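PDB 2AHR: putative pyrroline carboxylate reductase, which probably catalyses the NAD(P)H-dependent reduction of 1-pyrroline-5-carboxylate to L-proline, the final step of proline biosynthesis. Local coordinates for residues Q55-L66 with L80-M89. Numbering follows the deposited sequence.
Sequences QDLIDQVDLVIL and LHFKQPIISM. With NAP (NADP nicotinamide-adenine-dinucleotide phosphate), chain S.
In the Rossmann-type NADP-binding domain, strands 63-66 and 86-88 are parallel neighbours of a beta-alpha-beta unit connected through helix 73-77; their axes diverge by only 16°. Val64 N donates to Pro85 O, Ile87 N to Val64 O, and Leu66 N to Ile87 O (2.8 Å), which fixes the pairing of Val64 with Ile86 and Ile65 with Ile87. Leu63 CD2 and Ile65 CG1 both meet Ile87 CD1 on one face of the sheet, whereas on the other Leu66 CD1 packs on Ile86 CG2 at 3.7 Å, under helices 73-77 and 95-102.

Before the strands, two glutamine amides tie the segments together. Gln55 grips the backbone of His81 at both ends: OE1 accepts from His81 N at 2.8 Å, in the carbonyl plane, while NE2 gives an almost straight bond (179°) to His81 O. Bent at chi2 (-77°), Gln84 turns its NE2 to the carbonyls Ile58 O (2.9 Å) and Val61 O (3.1 Å), so that one amide nitrogen bridges two carbonyls three residues apart. Ile58 CD1 lies over one face of the Phe82 ring, 3.8 Å from its centroid. At the cofactor end, CG of Met89, a selenomethionine in the model, lies 3.5 Å from O4D of the nicotinamide ribose.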
ATOM      1  N   GLN E  55     -11.778 -20.121  49.632  1.00 59.70           N
ATOM      2  CA  GLN E  55     -12.819 -20.904  50.298  1.00 59.64           C
ATOM      3  C   GLN E  55     -13.262 -20.218  51.586  1.00 59.75           C
ATOM      4  O   GLN E  55     -14.456 -20.172  51.887  1.00 59.74           O
ATOM      5  CB  GLN E  55     -12.369 -22.348  50.550  1.00 59.52           C
ATOM      6  CG  GLN E  55     -13.523 -23.334  50.799  1.00 58.83           C
ATOM      7  CD  GLN E  55     -14.531 -23.412  49.651  1.00 57.74           C
ATOM      8  OE1 GLN E  55     -14.194 -23.787  48.526  1.00 59.19           O
ATOM      9  NE2 GLN E  55     -15.780 -23.081  49.946  1.00 57.21           N
ATOM     10  N   ASP E  56     -12.293 -19.663  52.319  1.00 60.17           N
ATOM     11  CA  ASP E  56     -12.556 -18.878  53.532  1.00 60.55           C
ATOM     12  C   ASP E  56     -13.481 -17.696  53.203  1.00 60.29           C
ATOM     13  O   ASP E  56     -14.436 -17.418  53.940  1.00 60.41           O
ATOM     14  CB  ASP E  56     -11.235 -18.406  54.163  1.00 60.80           C
ATOM     15  CG  ASP E  56     -11.437 -17.593  55.450  1.00 62.60           C
ATOM     16  OD1 ASP E  56     -10.914 -16.453  55.528  1.00 63.35           O
ATOM     17  OD2 ASP E  56     -12.106 -18.094  56.387  1.00 64.23           O
ATOM     18  N   LEU E  57     -13.196 -17.020  52.086  1.00 59.72           N
ATOM     19  CA  LEU E  57     -14.086 -16.000  51.512  1.00 59.26           C
ATOM     20  C   LEU E  57     -15.495 -16.573  51.238  1.00 58.74           C
ATOM     21  O   LEU E  57     -16.499 -16.050  51.745  1.00 58.22           O
ATOM     22  CB  LEU E  57     -13.448 -15.440  50.228  1.00 59.49           C
ATOM     23  CG  LEU E  57     -14.029 -14.397  49.257  1.00 60.26           C
ATOM     24  CD1 LEU E  57     -15.417 -14.774  48.704  1.00 60.33           C
ATOM     25  CD2 LEU E  57     -14.028 -13.007  49.857  1.00 60.63           C
ATOM     26  N   ILE E  58     -15.554 -17.659  50.464  1.00 58.21           N
ATOM     27  CA  ILE E  58     -16.827 -18.262  50.030  1.00 58.33           C
ATOM     28  C   ILE E  58     -17.774 -18.643  51.187  1.00 58.49           C
ATOM     29  O   ILE E  58     -18.995 -18.485  51.073  1.00 58.27           O
ATOM     30  CB  ILE E  58     -16.605 -19.488  49.086  1.00 58.14           C
ATOM     31  CG1 ILE E  58     -15.872 -19.069  47.803  1.00 58.26           C
ATOM     32  CG2 ILE E  58     -17.933 -20.129  48.710  1.00 58.05           C
ATOM     33  CD1 ILE E  58     -15.181 -20.222  47.062  1.00 57.55           C
ATOM     34  N   ASP E  59     -17.204 -19.118  52.297  1.00 58.73           N
ATOM     35  CA  ASP E  59     -17.989 -19.654  53.418  1.00 58.95           C
ATOM     36  C   ASP E  59     -18.771 -18.620  54.263  1.00 58.71           C
ATOM     37  O   ASP E  59     -19.671 -18.993  55.025  1.00 58.70           O
ATOM     38  CB  ASP E  59     -17.098 -20.534  54.315  1.00 59.28           C
ATOM     39  CG  ASP E  59     -16.521 -21.753  53.574  1.00 60.25           C
ATOM     40  OD1 ASP E  59     -17.137 -22.246  52.594  1.00 60.04           O
ATOM     41  OD2 ASP E  59     -15.436 -22.222  53.980  1.00 61.22           O
ATOM     42  N   GLN E  60     -18.449 -17.335  54.119  1.00 58.24           N
ATOM     43  CA  GLN E  60     -19.086 -16.275  54.923  1.00 57.50           C
ATOM     44  C   GLN E  60     -19.932 -15.250  54.135  1.00 56.86           C
ATOM     45  O   GLN E  60     -20.606 -14.401  54.723  1.00 56.86           O
ATOM     46  CB  GLN E  60     -18.021 -15.546  55.756  1.00 58.06           C
ATOM     47  CG  GLN E  60     -16.756 -15.157  54.981  1.00 58.34           C
ATOM     48  CD  GLN E  60     -15.719 -14.449  55.839  1.00 59.63           C
ATOM     49  OE1 GLN E  60     -14.535 -14.787  55.803  1.00 59.57           O
ATOM     50  NE2 GLN E  60     -16.159 -13.455  56.609  1.00 59.78           N
ATOM     51  N   VAL E  61     -19.915 -15.355  52.808  1.00 55.77           N
ATOM     52  CA  VAL E  61     -20.436 -14.315  51.922  1.00 54.51           C
ATOM     53  C   VAL E  61     -21.805 -14.656  51.292  1.00 53.74           C
ATOM     54  O   VAL E  61     -22.128 -15.828  51.123  1.00 53.99           O
ATOM     55  CB  VAL E  61     -19.338 -14.024  50.873  1.00 54.70           C
ATOM     56  CG1 VAL E  61     -19.860 -13.994  49.465  1.00 54.47           C
ATOM     57  CG2 VAL E  61     -18.542 -12.799  51.259  1.00 53.31           C
ATOM     58  N   ASP E  62     -22.610 -13.641  50.968  1.00 52.63           N
ATOM     59  CA  ASP E  62     -23.936 -13.849  50.328  1.00 51.98           C
ATOM     60  C   ASP E  62     -23.911 -13.780  48.803  1.00 50.84           C
ATOM     61  O   ASP E  62     -24.877 -14.166  48.138  1.00 50.62           O
ATOM     62  CB  ASP E  62     -24.957 -12.819  50.815  1.00 52.11           C
ATOM     63  CG  ASP E  62     -25.034 -12.741  52.317  1.00 54.16           C
ATOM     64  OD1 ASP E  62     -25.757 -13.567  52.922  1.00 56.92           O
ATOM     65  OD2 ASP E  62     -24.374 -11.847  52.888  1.00 55.23           O
ATOM     66  N   LEU E  63     -22.812 -13.259  48.270  1.00 49.89           N
ATOM     67  CA  LEU E  63     -22.651 -12.994  46.850  1.00 48.94           C
ATOM     68  C   LEU E  63     -21.167 -12.872  46.578  1.00 48.12           C
ATOM     69  O   LEU E  63     -20.454 -12.202  47.322  1.00 48.52           O
ATOM     70  CB  LEU E  63     -23.368 -11.695  46.488  1.00 49.13           C
ATOM     71  CG  LEU E  63     -23.429 -11.237  45.026  1.00 49.84           C
ATOM     72  CD1 LEU E  63     -24.424 -12.050  44.210  1.00 50.43           C
ATOM     73  CD2 LEU E  63     -23.801  -9.768  44.974  1.00 49.12           C
ATOM     74  N   VAL E  64     -20.700 -13.538  45.528  1.00 46.95           N
ATOM     75  CA  VAL E  64     -19.303 -13.445  45.097  1.00 46.04           C
ATOM     76  C   VAL E  64     -19.174 -12.610  43.814  1.00 45.78           C
ATOM     77  O   VAL E  64     -20.012 -12.698  42.904  1.00 45.01           O
ATOM     78  CB  VAL E  64     -18.700 -14.852  44.881  1.00 45.84           C
ATOM     79  CG1 VAL E  64     -17.370 -14.790  44.131  1.00 45.59           C
ATOM     80  CG2 VAL E  64     -18.539 -15.568  46.223  1.00 46.00           C
ATOM     81  N   ILE E  65     -18.115 -11.810  43.752  1.00 45.00           N
ATOM     82  CA  ILE E  65     -17.757 -11.110  42.532  1.00 44.24           C
ATOM     83  C   ILE E  65     -16.371 -11.583  42.102  1.00 44.12           C
ATOM     84  O   ILE E  65     -15.421 -11.565  42.887  1.00 43.73           O
ATOM     85  CB  ILE E  65     -17.833  -9.560  42.708  1.00 44.18           C
ATOM     86  CG1 ILE E  65     -19.290  -9.120  42.911  1.00 44.09           C
ATOM     87  CG2 ILE E  65     -17.230  -8.833  41.514  1.00 43.68           C
ATOM     88  CD1 ILE E  65     -19.454  -7.667  43.332  1.00 44.37           C
ATOM     89  N   LEU E  66     -16.271 -12.020  40.849  1.00 43.87           N
ATOM     90  CA  LEU E  66     -15.007 -12.467  40.293  1.00 44.30           C
ATOM     91  C   LEU E  66     -14.244 -11.369  39.541  1.00 44.71           C
ATOM     92  O   LEU E  66     -14.688 -10.892  38.492  1.00 44.93           O
ATOM     93  CB  LEU E  66     -15.233 -13.674  39.371  1.00 43.86           C
ATOM     94  CG  LEU E  66     -15.747 -14.961  40.020  1.00 44.55           C
ATOM     95  CD1 LEU E  66     -16.142 -15.982  38.937  1.00 43.62           C
ATOM     96  CD2 LEU E  66     -14.696 -15.546  40.958  1.00 45.45           C
ATOM     97  N   LEU E  80     -12.779 -24.955  43.966  1.00 58.46           N
ATOM     98  CA  LEU E  80     -13.547 -24.256  45.004  1.00 58.16           C
ATOM     99  C   LEU E  80     -14.987 -24.777  45.091  1.00 57.59           C
ATOM    100  O   LEU E  80     -15.488 -25.361  44.136  1.00 57.88           O
ATOM    101  CB  LEU E  80     -13.531 -22.745  44.723  1.00 58.22           C
ATOM    102  CG  LEU E  80     -12.290 -21.870  44.999  1.00 59.37           C
ATOM    103  CD1 LEU E  80     -10.935 -22.529  44.738  1.00 59.97           C
ATOM    104  CD2 LEU E  80     -12.381 -20.560  44.219  1.00 60.12           C
ATOM    105  N   HIS E  81     -15.658 -24.572  46.224  1.00 56.93           N
ATOM    106  CA  HIS E  81     -17.064 -24.992  46.330  1.00 56.52           C
ATOM    107  C   HIS E  81     -17.979 -23.799  46.603  1.00 55.40           C
ATOM    108  O   HIS E  81     -18.025 -23.290  47.720  1.00 55.50           O
ATOM    109  CB  HIS E  81     -17.273 -26.086  47.402  1.00 56.98           C
ATOM    110  CG  HIS E  81     -16.191 -27.126  47.438  1.00 59.36           C
ATOM    111  ND1 HIS E  81     -16.234 -28.277  46.679  1.00 61.64           N
ATOM    112  CD2 HIS E  81     -15.039 -27.188  48.151  1.00 61.49           C
ATOM    113  CE1 HIS E  81     -15.154 -29.001  46.919  1.00 62.59           C
ATOM    114  NE2 HIS E  81     -14.415 -28.366  47.813  1.00 62.40           N
ATOM    115  N   PHE E  82     -18.721 -23.368  45.587  1.00 53.94           N
ATOM    116  CA  PHE E  82     -19.522 -22.144  45.698  1.00 52.72           C
ATOM    117  C   PHE E  82     -20.913 -22.414  46.276  1.00 52.48           C
ATOM    118  O   PHE E  82     -21.458 -23.501  46.109  1.00 52.73           O
ATOM    119  CB  PHE E  82     -19.555 -21.375  44.362  1.00 51.78           C
ATOM    120  CG  PHE E  82     -18.249 -20.691  44.031  1.00 50.18           C
ATOM    121  CD1 PHE E  82     -17.272 -21.342  43.277  1.00 48.99           C
ATOM    122  CD2 PHE E  82     -17.982 -19.395  44.493  1.00 49.15           C
ATOM    123  CE1 PHE E  82     -16.050 -20.719  42.979  1.00 47.85           C
ATOM    124  CE2 PHE E  82     -16.765 -18.761  44.200  1.00 47.04           C
ATOM    125  CZ  PHE E  82     -15.798 -19.432  43.446  1.00 47.71           C
ATOM    126  N   LYS E  83     -21.470 -21.417  46.963  1.00 51.95           N
ATOM    127  CA  LYS E  83     -22.631 -21.599  47.828  1.00 51.69           C
ATOM    128  C   LYS E  83     -23.633 -20.444  47.704  1.00 51.32           C
ATOM    129  O   LYS E  83     -24.653 -20.400  48.412  1.00 51.27           O
ATOM    130  CB  LYS E  83     -22.152 -21.698  49.281  1.00 52.31           C
ATOM    131  CG  LYS E  83     -21.135 -22.824  49.547  1.00 53.88           C
ATOM    132  CD  LYS E  83     -20.183 -22.458  50.697  1.00 56.83           C
ATOM    133  CE  LYS E  83     -19.706 -23.698  51.484  1.00 58.71           C
ATOM    134  NZ  LYS E  83     -18.930 -24.713  50.678  1.00 58.73           N
ATOM    135  N   GLN E  84     -23.330 -19.505  46.806  1.00 50.30           N
ATOM    136  CA  GLN E  84     -24.124 -18.286  46.630  1.00 49.04           C
ATOM    137  C   GLN E  84     -24.081 -17.841  45.173  1.00 47.90           C
ATOM    138  O   GLN E  84     -23.258 -18.353  44.409  1.00 47.87           O
ATOM    139  CB  GLN E  84     -23.570 -17.167  47.505  1.00 49.05           C
ATOM    140  CG  GLN E  84     -22.141 -16.804  47.182  1.00 49.13           C
ATOM    141  CD  GLN E  84     -21.166 -17.810  47.738  1.00 50.00           C
ATOM    142  OE1 GLN E  84     -20.590 -18.611  46.995  1.00 50.33           O
ATOM    143  NE2 GLN E  84     -20.979 -17.786  49.056  1.00 50.12           N
ATOM    144  N   PRO E  85     -24.949 -16.873  44.785  1.00 46.79           N
ATOM    145  CA  PRO E  85     -24.866 -16.346  43.418  1.00 45.82           C
ATOM    146  C   PRO E  85     -23.489 -15.720  43.141  1.00 44.94           C
ATOM    147  O   PRO E  85     -22.825 -15.233  44.059  1.00 44.41           O
ATOM    148  CB  PRO E  85     -25.969 -15.277  43.387  1.00 46.08           C
ATOM    149  CG  PRO E  85     -26.921 -15.682  44.472  1.00 46.17           C
ATOM    150  CD  PRO E  85     -26.031 -16.224  45.552  1.00 46.27           C
ATOM    151  N   ILE E  86     -23.052 -15.775  41.888  1.00 43.77           N
ATOM    152  CA  ILE E  86     -21.748 -15.253  41.502  1.00 42.50           C
ATOM    153  C   ILE E  86     -21.901 -14.269  40.341  1.00 41.89           C
ATOM    154  O   ILE E  86     -22.694 -14.497  39.418  1.00 41.22           O
ATOM    155  CB  ILE E  86     -20.787 -16.402  41.096  1.00 42.66           C
ATOM    156  CG1 ILE E  86     -20.610 -17.398  42.248  1.00 43.17           C
ATOM    157  CG2 ILE E  86     -19.424 -15.877  40.657  1.00 41.42           C
ATOM    158  CD1 ILE E  86     -20.233 -18.803  41.772  1.00 43.36           C
ATOM    159  N   ILE E  87     -21.134 -13.177  40.406  1.00 41.22           N
ATOM    160  CA  ILE E  87     -21.025 -12.216  39.316  1.00 39.76           C
ATOM    161  C   ILE E  87     -19.639 -12.305  38.700  1.00 39.01           C
ATOM    162  O   ILE E  87     -18.626 -12.140  39.394  1.00 38.55           O
ATOM    163  CB  ILE E  87     -21.266 -10.759  39.794  1.00 40.30           C
ATOM    164  CG1 ILE E  87     -22.640 -10.611  40.471  1.00 40.38           C
ATOM    165  CG2 ILE E  87     -21.111  -9.761  38.630  1.00 38.61           C
ATOM    166  CD1 ILE E  87     -22.736  -9.385  41.404  1.00 41.62           C
ATOM    167  N   SER E  88     -19.605 -12.562  37.396  1.00 37.75           N
ATOM    168  CA  SER E  88     -18.366 -12.509  36.623  1.00 37.26           C
ATOM    169  C   SER E  88     -18.271 -11.202  35.860  1.00 37.06           C
ATOM    170  O   SER E  88     -19.251 -10.758  35.223  1.00 37.43           O
ATOM    171  CB  SER E  88     -18.281 -13.696  35.651  1.00 37.40           C
ATOM    172  OG  SER E  88     -17.195 -13.574  34.735  1.00 36.41           O
HETATM  173  N   MSE E  89     -17.097 -10.581  35.908  1.00 37.21           N
HETATM  174  CA  MSE E  89     -16.851  -9.371  35.092  1.00 37.78           C
HETATM  175  C   MSE E  89     -15.982  -9.653  33.843  1.00 37.83           C
HETATM  176  O   MSE E  89     -15.641  -8.741  33.081  1.00 37.67           O
HETATM  177  CB  MSE E  89     -16.291  -8.226  35.946  1.00 37.21           C
HETATM  178  CG  MSE E  89     -14.792  -8.270  36.254  1.00 38.36           C
HETATM  179 SE   MSE E  89     -14.196  -6.888  37.318  1.00 39.78          SE
HETATM  180  CE  MSE E  89     -15.330  -7.079  38.688  1.00 36.96           C
TER
HETATM  181  PA  NAP S1504      -5.423  -7.318  36.149  1.00 71.82           P
HETATM  182  O1A NAP S1504      -4.251  -8.059  35.607  1.00 70.64           O
HETATM  183  O2A NAP S1504      -5.079  -5.882  36.359  1.00 71.30           O
HETATM  184  O5B NAP S1504      -5.998  -7.973  37.512  1.00 71.91           O
HETATM  185  C5B NAP S1504      -6.046  -9.365  37.726  1.00 74.73           C
HETATM  186  C4B NAP S1504      -5.743  -9.615  39.202  1.00 76.90           C
HETATM  187  O4B NAP S1504      -6.047 -10.946  39.586  1.00 77.46           O
HETATM  188  C3B NAP S1504      -4.270  -9.363  39.516  1.00 77.49           C
HETATM  189  O3B NAP S1504      -4.197  -8.344  40.490  1.00 77.05           O
HETATM  190  C2B NAP S1504      -3.732 -10.687  40.039  1.00 78.55           C
HETATM  191  O2B NAP S1504      -2.922 -10.581  41.199  1.00 80.39           O
HETATM  192  C1B NAP S1504      -5.012 -11.409  40.440  1.00 78.30           C
HETATM  193  N9A NAP S1504      -4.820 -12.880  40.458  1.00 78.43           N
HETATM  194  C8A NAP S1504      -3.937 -13.627  39.711  1.00 78.32           C
HETATM  195  N7A NAP S1504      -4.079 -14.930  40.057  1.00 78.70           N
HETATM  196  C5A NAP S1504      -5.032 -15.029  41.017  1.00 78.29           C
HETATM  197  C6A NAP S1504      -5.547 -16.117  41.724  1.00 78.02           C
HETATM  198  N6A NAP S1504      -4.759 -17.174  41.910  1.00 78.66           N
HETATM  199  N1A NAP S1504      -6.536 -15.892  42.662  1.00 77.76           N
HETATM  200  C2A NAP S1504      -6.991 -14.609  42.917  1.00 77.27           C
HETATM  201  N3A NAP S1504      -6.463 -13.541  42.221  1.00 76.85           N
HETATM  202  C4A NAP S1504      -5.501 -13.744  41.284  1.00 77.94           C
HETATM  203  O3  NAP S1504      -6.690  -7.516  35.156  1.00 69.77           O
HETATM  204  PN  NAP S1504      -7.921  -6.468  35.035  1.00 68.69           P
HETATM  205  O1N NAP S1504      -7.575  -5.514  33.941  1.00 69.47           O
HETATM  206  O2N NAP S1504      -8.316  -5.928  36.364  1.00 67.83           O
HETATM  207  O5D NAP S1504      -9.095  -7.437  34.495  1.00 66.01           O
HETATM  208  C5D NAP S1504      -9.813  -8.284  35.364  1.00 62.62           C
HETATM  209  C4D NAP S1504     -11.135  -8.695  34.719  1.00 60.42           C
HETATM  210  O4D NAP S1504     -11.917  -7.567  34.371  1.00 58.44           O
HETATM  211  C3D NAP S1504     -10.908  -9.489  33.437  1.00 59.85           C
HETATM  212  O3D NAP S1504     -11.706 -10.646  33.512  1.00 60.11           O
HETATM  213  C2D NAP S1504     -11.360  -8.593  32.292  1.00 58.23           C
HETATM  214  O2D NAP S1504     -11.953  -9.372  31.258  1.00 55.05           O
HETATM  215  C1D NAP S1504     -12.324  -7.620  33.005  1.00 57.31           C
HETATM  216  N1N NAP S1504     -12.379  -6.229  32.484  1.00 55.30           N
HETATM  217  C2N NAP S1504     -11.275  -5.400  32.526  1.00 53.27           C
HETATM  218  C3N NAP S1504     -11.362  -4.085  32.059  1.00 51.06           C
HETATM  219  C7N NAP S1504     -10.217  -3.127  32.207  1.00 49.66           C
HETATM  220  O7N NAP S1504     -10.433  -1.805  31.770  1.00 49.98           O
HETATM  221  N7N NAP S1504      -9.054  -3.525  32.740  1.00 47.53           N
HETATM  222  C4N NAP S1504     -12.578  -3.610  31.552  1.00 51.37           C
HETATM  223  C5N NAP S1504     -13.689  -4.441  31.520  1.00 50.58           C
HETATM  224  C6N NAP S1504     -13.571  -5.750  31.994  1.00 54.38           C
HETATM  225  P2B NAP S1504      -1.387 -10.068  41.201  1.00 81.61           P
HETATM  226  O1X NAP S1504      -0.816 -10.327  42.584  1.00 81.45           O
HETATM  227  O2X NAP S1504      -0.592 -10.855  40.183  1.00 81.93           O
HETATM  228  O3X NAP S1504      -1.321  -8.585  40.879  1.00 80.71           O